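Local coordinates for protein minor fimbrium subunit Mfa5 (Porphyromonas gingivalis ATCC 33277, PDB 6TO1) that serves as an accessory subunit of the minor fimbriae, adhesive surface pili that mediate biofilm formation and attachment to host cells and other oral bacteria, at residues Q154-K159 and H359-D364. Sequence-based numbering, arbitrary orientation.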
ATOM      1  N   GLN A 154      16.004 -27.499   1.122  1.00 24.88           N
ATOM      2  CA  GLN A 154      14.794 -27.568   1.933  1.00 25.94           C
ATOM      3  C   GLN A 154      14.631 -26.317   2.775  1.00 23.21           C
ATOM      4  O   GLN A 154      13.525 -25.779   2.895  1.00 25.93           O
ATOM      5  CB  GLN A 154      14.837 -28.807   2.807  1.00 22.63           C
ATOM      6  CG  GLN A 154      14.730 -30.067   2.006  1.00 24.40           C
ATOM      7  CD  GLN A 154      14.820 -31.271   2.893  1.00 33.51           C
ATOM      8  OE1 GLN A 154      13.804 -31.778   3.366  1.00 29.57           O
ATOM      9  NE2 GLN A 154      16.038 -31.737   3.135  1.00 26.77           N
ATOM     10  N   ARG A 155      15.722 -25.829   3.358  1.00 24.60           N
ATOM     11  CA  ARG A 155      15.653 -24.610   4.143  1.00 26.07           C
ATOM     12  C   ARG A 155      15.176 -23.437   3.300  1.00 24.99           C
ATOM     13  O   ARG A 155      14.385 -22.616   3.779  1.00 20.74           O
ATOM     14  CB  ARG A 155      17.008 -24.321   4.779  1.00 26.98           C
ATOM     15  CG  ARG A 155      16.954 -23.107   5.702  1.00 40.09           C
ATOM     16  CD  ARG A 155      18.344 -22.655   6.157  1.00 49.53           C
ATOM     17  NE  ARG A 155      18.318 -21.270   6.635  1.00 60.33           N
ATOM     18  CZ  ARG A 155      18.299 -20.917   7.918  1.00 55.60           C
ATOM     19  NH1 ARG A 155      18.301 -21.844   8.867  1.00 59.12           N
ATOM     20  NH2 ARG A 155      18.272 -19.632   8.252  1.00 58.64           N
ATOM     21  N   PHE A 156      15.653 -23.337   2.051  1.00 23.20           N
ATOM     22  CA  PHE A 156      15.225 -22.256   1.169  1.00 22.04           C
ATOM     23  C   PHE A 156      13.731 -22.357   0.864  1.00 18.15           C
ATOM     24  O   PHE A 156      13.011 -21.351   0.870  1.00 24.33           O
ATOM     25  CB  PHE A 156      16.019 -22.286  -0.153  1.00 23.47           C
ATOM     26  CG  PHE A 156      17.506 -22.125   0.003  1.00 22.42           C
ATOM     27  CD1 PHE A 156      18.046 -21.478   1.102  1.00 25.75           C
ATOM     28  CD2 PHE A 156      18.365 -22.607  -0.969  1.00 24.14           C
ATOM     29  CE1 PHE A 156      19.417 -21.328   1.227  1.00 26.35           C
ATOM     30  CE2 PHE A 156      19.741 -22.458  -0.847  1.00 24.39           C
ATOM     31  CZ  PHE A 156      20.269 -21.832   0.255  1.00 24.29           C
ATOM     32  N   VAL A 157      13.256 -23.565   0.544  1.00 19.64           N
ATOM     33  CA  VAL A 157      11.831 -23.748   0.273  1.00 18.83           C
ATOM     34  C   VAL A 157      11.003 -23.254   1.452  1.00 25.60           C
ATOM     35  O   VAL A 157      10.055 -22.480   1.290  1.00 22.32           O
ATOM     36  CB  VAL A 157      11.528 -25.221  -0.050  1.00 24.38           C
ATOM     37  CG1 VAL A 157      10.045 -25.483   0.013  1.00 28.67           C
ATOM     38  CG2 VAL A 157      12.107 -25.580  -1.435  1.00 26.00           C
ATOM     39  N   LYS A 158      11.354 -23.690   2.652  1.00 24.31           N
ATOM     40  CA  LYS A 158      10.573 -23.328   3.830  1.00 25.84           C
ATOM     41  C   LYS A 158      10.661 -21.847   4.153  1.00 30.43           C
ATOM     42  O   LYS A 158       9.690 -21.270   4.642  1.00 27.70           O
ATOM     43  CB  LYS A 158      11.052 -24.153   5.015  1.00 26.20           C
ATOM     44  CG  LYS A 158      10.803 -25.637   4.839  1.00 34.27           C
ATOM     45  CD  LYS A 158      11.424 -26.422   5.981  1.00 39.93           C
ATOM     46  CE  LYS A 158      11.281 -27.918   5.790  1.00 58.09           C
ATOM     47  NZ  LYS A 158      12.137 -28.665   6.762  1.00 75.31           N
ATOM     48  N   LYS A 159      11.808 -21.221   3.892  1.00 26.54           N
ATOM     49  CA  LYS A 159      11.953 -19.790   4.107  1.00 23.86           C
ATOM     50  C   LYS A 159      11.115 -18.979   3.129  1.00 27.69           C
ATOM     51  O   LYS A 159      10.523 -17.957   3.503  1.00 25.67           O
ATOM     52  CB  LYS A 159      13.440 -19.433   4.001  1.00 33.08           C
ATOM     53  CG  LYS A 159      13.800 -18.085   4.529  1.00 52.79           C
ATOM     54  CD  LYS A 159      15.281 -17.834   4.323  1.00 53.65           C
ATOM     55  CE  LYS A 159      16.107 -18.332   5.494  1.00 55.49           C
ATOM     56  NZ  LYS A 159      17.544 -17.971   5.286  1.00 59.14           N
ATOM     57  N   HIS A 359      20.417 -16.268  -9.395  1.00 19.08           N
ATOM     58  CA  HIS A 359      21.255 -16.486  -8.230  1.00 17.26           C
ATOM     59  C   HIS A 359      22.029 -17.786  -8.398  1.00 17.92           C
ATOM     60  O   HIS A 359      21.465 -18.794  -8.844  1.00 17.96           O
ATOM     61  CB  HIS A 359      20.422 -16.607  -6.959  1.00 18.73           C
ATOM     62  CG  HIS A 359      19.363 -15.570  -6.825  1.00 20.45           C
ATOM     63  ND1 HIS A 359      19.497 -14.487  -5.981  1.00 20.15           N
ATOM     64  CD2 HIS A 359      18.151 -15.449  -7.413  1.00 20.40           C
ATOM     65  CE1 HIS A 359      18.411 -13.738  -6.069  1.00 19.15           C
ATOM     66  NE2 HIS A 359      17.575 -14.306  -6.921  1.00 23.57           N
ATOM     67  N   THR A 360      23.299 -17.786  -8.029  1.00 18.07           N
ATOM     68  CA  THR A 360      24.062 -19.022  -8.087  1.00 18.67           C
ATOM     69  C   THR A 360      24.718 -19.247  -6.735  1.00 20.94           C
ATOM     70  O   THR A 360      25.149 -18.312  -6.064  1.00 19.60           O
ATOM     71  CB  THR A 360      25.134 -19.022  -9.191  1.00 17.29           C
ATOM     72  OG1 THR A 360      26.005 -17.905  -8.985  1.00 16.65           O
ATOM     73  CG2 THR A 360      24.503 -18.920 -10.552  1.00 16.98           C
ATOM     74  N   ILE A 361      24.827 -20.512  -6.363  1.00 16.92           N
ATOM     75  CA  ILE A 361      25.371 -20.913  -5.074  1.00 14.34           C
ATOM     76  C   ILE A 361      26.389 -21.996  -5.357  1.00 17.02           C
ATOM     77  O   ILE A 361      26.050 -23.019  -5.951  1.00 19.69           O
ATOM     78  CB  ILE A 361      24.271 -21.421  -4.125  1.00 18.60           C
ATOM     79  CG1 ILE A 361      23.186 -20.360  -3.975  1.00 22.02           C
ATOM     80  CG2 ILE A 361      24.867 -21.808  -2.802  1.00 20.57           C
ATOM     81  CD1 ILE A 361      21.990 -20.856  -3.183  1.00 23.74           C
ATOM     82  N   GLY A 362      27.633 -21.787  -4.929  1.00 19.70           N
ATOM     83  CA  GLY A 362      28.714 -22.684  -5.276  1.00 17.60           C
ATOM     84  C   GLY A 362      29.021 -23.629  -4.130  1.00 20.31           C
ATOM     85  O   GLY A 362      29.421 -23.197  -3.050  1.00 20.61           O
ATOM     86  N   TYR A 363      28.838 -24.922  -4.376  1.00 19.57           N
ATOM     87  CA  TYR A 363      28.994 -25.931  -3.330  1.00 21.20           C
ATOM     88  C   TYR A 363      30.383 -26.574  -3.273  1.00 25.80           C
ATOM     89  O   TYR A 363      30.617 -27.429  -2.411  1.00 25.70           O
ATOM     90  CB  TYR A 363      27.902 -27.001  -3.502  1.00 19.64           C
ATOM     91  CG  TYR A 363      26.560 -26.492  -3.024  1.00 22.84           C
ATOM     92  CD1 TYR A 363      26.052 -26.853  -1.783  1.00 19.49           C
ATOM     93  CD2 TYR A 363      25.823 -25.590  -3.793  1.00 22.89           C
ATOM     94  CE1 TYR A 363      24.848 -26.375  -1.347  1.00 21.07           C
ATOM     95  CE2 TYR A 363      24.634 -25.089  -3.349  1.00 20.22           C
ATOM     96  CZ  TYR A 363      24.138 -25.489  -2.136  1.00 23.23           C
ATOM     97  OH  TYR A 363      22.949 -24.974  -1.702  1.00 23.91           O
ATOM     98  N   ASP A 364      31.310 -26.184  -4.142  1.00 22.35           N
ATOM     99  CA  ASP A 364      32.722 -26.557  -4.011  1.00 21.81           C
ATOM    100  C   ASP A 364      33.367 -25.513  -3.099  1.00 23.16           C
ATOM    101  O   ASP A 364      33.543 -24.357  -3.500  1.00 21.93           O
ATOM    102  CB  ASP A 364      33.401 -26.596  -5.379  1.00 20.35           C
ATOM    103  CG  ASP A 364      34.853 -27.057  -5.315  1.00 26.20           C
ATOM    104  OD1 ASP A 364      35.454 -27.018  -4.230  1.00 26.39           O
ATOM    105  OD2 ASP A 364      35.377 -27.465  -6.369  1.00 23.22           O
TER
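Phe156 and Ile361 form a small, buried apolar contact between helix 143-160 and strand 357-362, joining a helix of the von Willebrand factor type A domain to its central mixed sheet. The two side chains reach toward each other from opposite directions; their CA atoms stand 12.0 Å apart, a separation spanned by the two side chains. The far end of the phenylalanine ring makes the contact with the strand: CE2 of Phe156 lies 3.6 Å from CD1 of Ile361, and CZ of Phe156 is 4.0 Å from the same methyl, which meets the ring obliquely. The CG1 branch of Ile361 is extended (chi2 173°), which carries CD1 out to the ring; CG2 makes none of the close contacts with Phe156. The side chains of Tyr363, just past the strand, and Phe156 pass each other in opposite directions, and the Tyr363 OH comes obliquely to 4.2 Å from Phe156 CE2, a van der Waals approach. The polar partner of that hydroxyl is instead Ser152 OG, one helical turn before Phe156, and this hydrogen bond ties the phenol of the buried Tyr363 to the same helix that carries Phe156. Phe397 packs edge-to-face with Phe156 and also touches Ile361, which further meets Ile231 and Met233 of the adjacent strand 227-234. Apolar packing of a helix against the central, mostly parallel sheet is characteristic of the Rossmann-like alpha/beta fold of von Willebrand factor type A domains.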